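Local coordinates for coenzyme PQQ synthesis protein B (PDB 4Z7R), which may take part in transporting pyrroloquinoline quinone (PQQ) or its precursor to the periplasm, and has a metallo-beta-lactamase-type fold that binds zinc, at residues A[104-115]-A[127-137]. Residues are numbered along the deposited sequence; the frame is centred on the assembly and turned at random.
Sequences QPFTLYATPGIL and MAADVVKRQTI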
loop_
_atom_site.group_PDB
_atom_site.type_symbol
_atom_site.label_atom_id
_atom_site.label_comp_id
_atom_site.label_asym_id
_atom_site.label_seq_id
_atom_site.Cartn_x
_atom_site.Cartn_y
_atom_site.Cartn_z
ATOM N N GLN A 104 5.858 11.440 12.131
ATOM C CA GLN A 104 6.986 11.952 11.363
ATOM C C GLN A 104 6.683 13.311 10.740
ATOM O O GLN A 104 5.749 13.445 9.951
ATOM C CB GLN A 104 7.385 10.965 10.269
ATOM C CG GLN A 104 8.695 11.317 9.591
ATOM C CD GLN A 104 9.872 11.161 10.528
ATOM O OE1 GLN A 104 9.843 10.335 11.437
ATOM N NE2 GLN A 104 10.914 11.955 10.313
ATOM N N PRO A 105 7.477 14.328 11.098
ATOM C CA PRO A 105 7.303 15.654 10.500
ATOM C C PRO A 105 7.729 15.696 9.037
ATOM O O PRO A 105 8.814 15.227 8.691
ATOM C CB PRO A 105 8.211 16.558 11.353
ATOM C CG PRO A 105 8.614 15.738 12.543
ATOM C CD PRO A 105 8.533 14.310 12.123
ATOM N N PHE A 106 6.864 16.245 8.193
ATOM C CA PHE A 106 7.222 16.608 6.826
ATOM C C PHE A 106 6.187 17.595 6.305
ATOM O O PHE A 106 5.180 17.845 6.967
ATOM C CB PHE A 106 7.318 15.377 5.915
ATOM C CG PHE A 106 6.023 14.632 5.739
ATOM C CD1 PHE A 106 5.659 13.630 6.622
ATOM C CD2 PHE A 106 5.183 14.915 4.671
ATOM C CE1 PHE A 106 4.475 12.935 6.454
ATOM C CE2 PHE A 106 3.998 14.226 4.498
ATOM C CZ PHE A 106 3.642 13.234 5.388
ATOM N N THR A 107 6.442 18.170 5.135
ATOM C CA THR A 107 5.480 19.080 4.527
ATOM C C THR A 107 4.835 18.430 3.307
ATOM O O THR A 107 5.524 17.940 2.410
ATOM C CB THR A 107 6.122 20.421 4.112
ATOM O OG1 THR A 107 6.730 21.040 5.254
ATOM C CG2 THR A 107 5.065 21.360 3.552
ATOM N N LEU A 108 3.508 18.412 3.295
ATOM C CA LEU A 108 2.751 17.891 2.167
ATOM C C LEU A 108 2.333 19.027 1.235
ATOM O O LEU A 108 1.631 19.952 1.648
ATOM C CB LEU A 108 1.526 17.118 2.660
ATOM C CG LEU A 108 0.569 16.560 1.609
ATOM C CD1 LEU A 108 1.291 15.578 0.697
ATOM C CD2 LEU A 108 -0.614 15.893 2.290
ATOM N N TYR A 109 2.775 18.947 -0.017
ATOM C CA TYR A 109 2.483 19.966 -1.023
ATOM C C TYR A 109 1.510 19.472 -2.086
ATOM O O TYR A 109 1.618 18.340 -2.557
ATOM C CB TYR A 109 3.761 20.427 -1.723
ATOM C CG TYR A 109 4.791 21.092 -0.839
ATOM C CD1 TYR A 109 4.774 22.466 -0.628
ATOM C CD2 TYR A 109 5.803 20.351 -0.245
ATOM C CE1 TYR A 109 5.731 23.081 0.169
ATOM C CE2 TYR A 109 6.762 20.953 0.549
ATOM C CZ TYR A 109 6.721 22.317 0.752
ATOM O OH TYR A 109 7.673 22.911 1.548
ATOM N N ALA A 110 0.567 20.331 -2.459
ATOM C CA ALA A 110 -0.327 20.073 -3.586
ATOM C C ALA A 110 -1.032 21.363 -3.992
ATOM O O ALA A 110 -0.951 22.367 -3.288
ATOM C CB ALA A 110 -1.343 18.992 -3.243
ATOM N N THR A 111 -1.697 21.347 -5.141
ATOM C CA THR A 111 -2.526 22.479 -5.536
ATOM C C THR A 111 -3.680 22.602 -4.540
ATOM O O THR A 111 -3.996 21.629 -3.851
ATOM C CB THR A 111 -3.068 22.316 -6.964
ATOM O OG1 THR A 111 -3.914 21.160 -7.028
ATOM C CG2 THR A 111 -1.920 22.167 -7.949
ATOM N N PRO A 112 -4.305 23.790 -4.449
ATOM C CA PRO A 112 -5.413 23.950 -3.498
ATOM C C PRO A 112 -6.537 22.934 -3.707
ATOM O O PRO A 112 -7.076 22.414 -2.732
ATOM C CB PRO A 112 -5.905 25.372 -3.777
ATOM C CG PRO A 112 -4.690 26.087 -4.264
ATOM C CD PRO A 112 -3.954 25.069 -5.095
ATOM N N GLY A 113 -6.871 22.648 -4.961
ATOM C CA GLY A 113 -7.926 21.698 -5.264
ATOM C C GLY A 113 -7.631 20.285 -4.792
ATOM O O GLY A 113 -8.497 19.618 -4.223
ATOM N N ILE A 114 -6.404 19.826 -5.018
ATOM C CA ILE A 114 -6.021 18.466 -4.647
ATOM C C ILE A 114 -5.889 18.299 -3.133
ATOM O O ILE A 114 -6.409 17.334 -2.569
ATOM C CB ILE A 114 -4.705 18.051 -5.336
ATOM C CG1 ILE A 114 -4.954 17.839 -6.827
ATOM C CG2 ILE A 114 -4.162 16.764 -4.736
ATOM C CD1 ILE A 114 -6.061 16.833 -7.117
ATOM N N LEU A 115 -5.227 19.251 -2.484
ATOM C CA LEU A 115 -5.093 19.235 -1.032
ATOM C C LEU A 115 -6.463 19.230 -0.358
ATOM O O LEU A 115 -6.685 18.502 0.610
ATOM C CB LEU A 115 -4.276 20.438 -0.556
ATOM C CG LEU A 115 -3.269 20.172 0.565
ATOM C CD1 LEU A 115 -2.701 18.765 0.456
ATOM C CD2 LEU A 115 -2.155 21.207 0.544
ATOM N N MET A 127 -2.167 11.862 9.243
ATOM C CA MET A 127 -1.108 12.861 9.139
ATOM C C MET A 127 -1.465 14.004 10.078
ATOM O O MET A 127 -2.183 14.927 9.696
ATOM C CB MET A 127 -0.950 13.371 7.703
ATOM C CG MET A 127 -0.417 12.338 6.721
ATOM S SD MET A 127 -0.283 12.999 5.047
ATOM C CE MET A 127 -1.990 13.429 4.715
ATOM N N ALA A 128 -0.974 13.923 11.313
ATOM C CA ALA A 128 -1.393 14.827 12.379
ATOM C C ALA A 128 -1.079 16.287 12.059
ATOM O O ALA A 128 -0.025 16.602 11.509
ATOM C CB ALA A 128 -0.740 14.418 13.698
ATOM N N ALA A 129 -2.017 17.167 12.402
ATOM C CA ALA A 129 -1.914 18.593 12.100
ATOM C C ALA A 129 -0.740 19.280 12.799
ATOM O O ALA A 129 -0.231 20.289 12.315
ATOM C CB ALA A 129 -3.220 19.294 12.465
ATOM N N ASP A 130 -0.311 18.733 13.931
ATOM C CA ASP A 130 0.794 19.321 14.682
ATOM C C ASP A 130 2.127 18.721 14.255
ATOM O O ASP A 130 3.174 19.030 14.825
ATOM C CB ASP A 130 0.586 19.121 16.187
ATOM C CG ASP A 130 0.432 17.659 16.567
ATOM O OD1 ASP A 130 0.254 16.817 15.661
ATOM O OD2 ASP A 130 0.486 17.350 17.776
ATOM N N VAL A 131 2.076 17.870 13.238
ATOM C CA VAL A 131 3.248 17.139 12.779
ATOM C C VAL A 131 3.479 17.358 11.284
ATOM O O VAL A 131 4.579 17.701 10.850
ATOM C CB VAL A 131 3.101 15.627 13.063
ATOM C CG1 VAL A 131 4.247 14.860 12.454
ATOM C CG2 VAL A 131 3.022 15.369 14.563
ATOM N N VAL A 132 2.428 17.153 10.498
ATOM C CA VAL A 132 2.517 17.297 9.054
ATOM C C VAL A 132 1.916 18.620 8.599
ATOM O O VAL A 132 0.725 18.863 8.787
ATOM C CB VAL A 132 1.800 16.139 8.330
ATOM C CG1 VAL A 132 1.834 16.351 6.821
ATOM C CG2 VAL A 132 2.433 14.810 8.707
ATOM N N LYS A 133 2.753 19.475 8.020
ATOM C CA LYS A 133 2.296 20.735 7.439
ATOM C C LYS A 133 1.690 20.515 6.060
ATOM O O LYS A 133 2.312 19.904 5.191
ATOM C CB LYS A 133 3.453 21.737 7.351
ATOM C CG LYS A 133 3.102 23.065 6.681
ATOM C CD LYS A 133 1.976 23.796 7.394
ATOM C CE LYS A 133 1.647 25.103 6.685
ATOM N NZ LYS A 133 0.503 25.820 7.311
ATOM N N ARG A 134 0.475 21.013 5.861
ATOM C CA ARG A 134 -0.167 20.915 4.560
ATOM C C ARG A 134 -0.125 22.268 3.861
ATOM O O ARG A 134 -0.798 23.214 4.266
ATOM C CB ARG A 134 -1.599 20.402 4.709
ATOM C CG ARG A 134 -1.655 19.077 5.454
ATOM C CD ARG A 134 -3.020 18.434 5.416
ATOM N NE ARG A 134 -3.105 17.354 6.396
ATOM C CZ ARG A 134 -4.051 16.424 6.409
ATOM N NH1 ARG A 134 -4.998 16.427 5.482
ATOM N NH2 ARG A 134 -4.043 15.481 7.345
ATOM N N GLN A 135 0.685 22.348 2.813
ATOM C CA GLN A 135 0.956 23.615 2.151
ATOM C C GLN A 135 0.482 23.590 0.706
ATOM O O GLN A 135 0.969 22.798 -0.101
ATOM C CB GLN A 135 2.454 23.929 2.205
ATOM C CG GLN A 135 2.854 25.203 1.476
ATOM C CD GLN A 135 2.206 26.430 2.078
ATOM O OE1 GLN A 135 2.437 26.757 3.240
ATOM N NE2 GLN A 135 1.388 27.117 1.289
ATOM N N THR A 136 -0.476 24.451 0.382
ATOM C CA THR A 136 -0.952 24.567 -0.989
ATOM C C THR A 136 0.057 25.311 -1.856
ATOM O O THR A 136 0.748 26.220 -1.391
ATOM C CB THR A 136 -2.317 25.284 -1.073
ATOM O OG1 THR A 136 -2.214 26.592 -0.501
ATOM C CG2 THR A 136 -3.385 24.493 -0.331
ATOM N N ILE A 137 0.126 24.924 -3.123
ATOM C CA ILE A 137 0.982 25.601 -4.084
ATOM C C ILE A 137 0.118 25.936 -5.295
ATOM O O ILE A 137 -0.706 25.126 -5.717
ATOM C CB ILE A 137 2.189 24.724 -4.495
ATOM C CG1 ILE A 137 3.015 24.333 -3.265
ATOM C CG2 ILE A 137 3.069 25.443 -5.507
ATOM C CD1 ILE A 137 3.743 25.499 -2.618
#
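Val132 CG1 lies over one face of the Phe106 ring, 4.0 Å from its centroid in a CH-pi contact, while its other methyl, CG2, meets Phe106 CE1 at 3.6 Å. Phe106 CG sits between its own backbone N and carbonyl carbon (chi1 63°), which brings the far part of the ring to these two methyls. Met127 adds an oblique Met-aromatic contact, SD to Phe106 CZ 3.9 Å, and bends at its last torsion to set CE against Leu108 CD2. Leu115, in the helix that follows, packs its CD2 against Thr136 CG2 (3.6 Å). On the opposite face of the sheet, Ile137 CG1 reaches the edge of the Tyr109 ring at CD1 (3.7 Å), and Gln135 CG touches CE1 obliquely. Parallel pairing fixes this register: Leu108 N donates to Lys133 O (2.7 Å) and Leu108 O accepts from Gln135 N (2.8 Å). In the second shell, Arg134 NH2 donates in plane to a lone pair of Met127 O, and NH1 bonds Ser119, holding the connection beside strand 132-136. Strands 106-110 and 132-136 with helix 112-119 form a right-handed beta-alpha-beta crossover at one border of a mixed sheet. Hydrogen bonds across the contact are all main-chain; buried Ile137 O lacks one, meeting Thr111 CA (3.2 Å) in a CA-H...O contact.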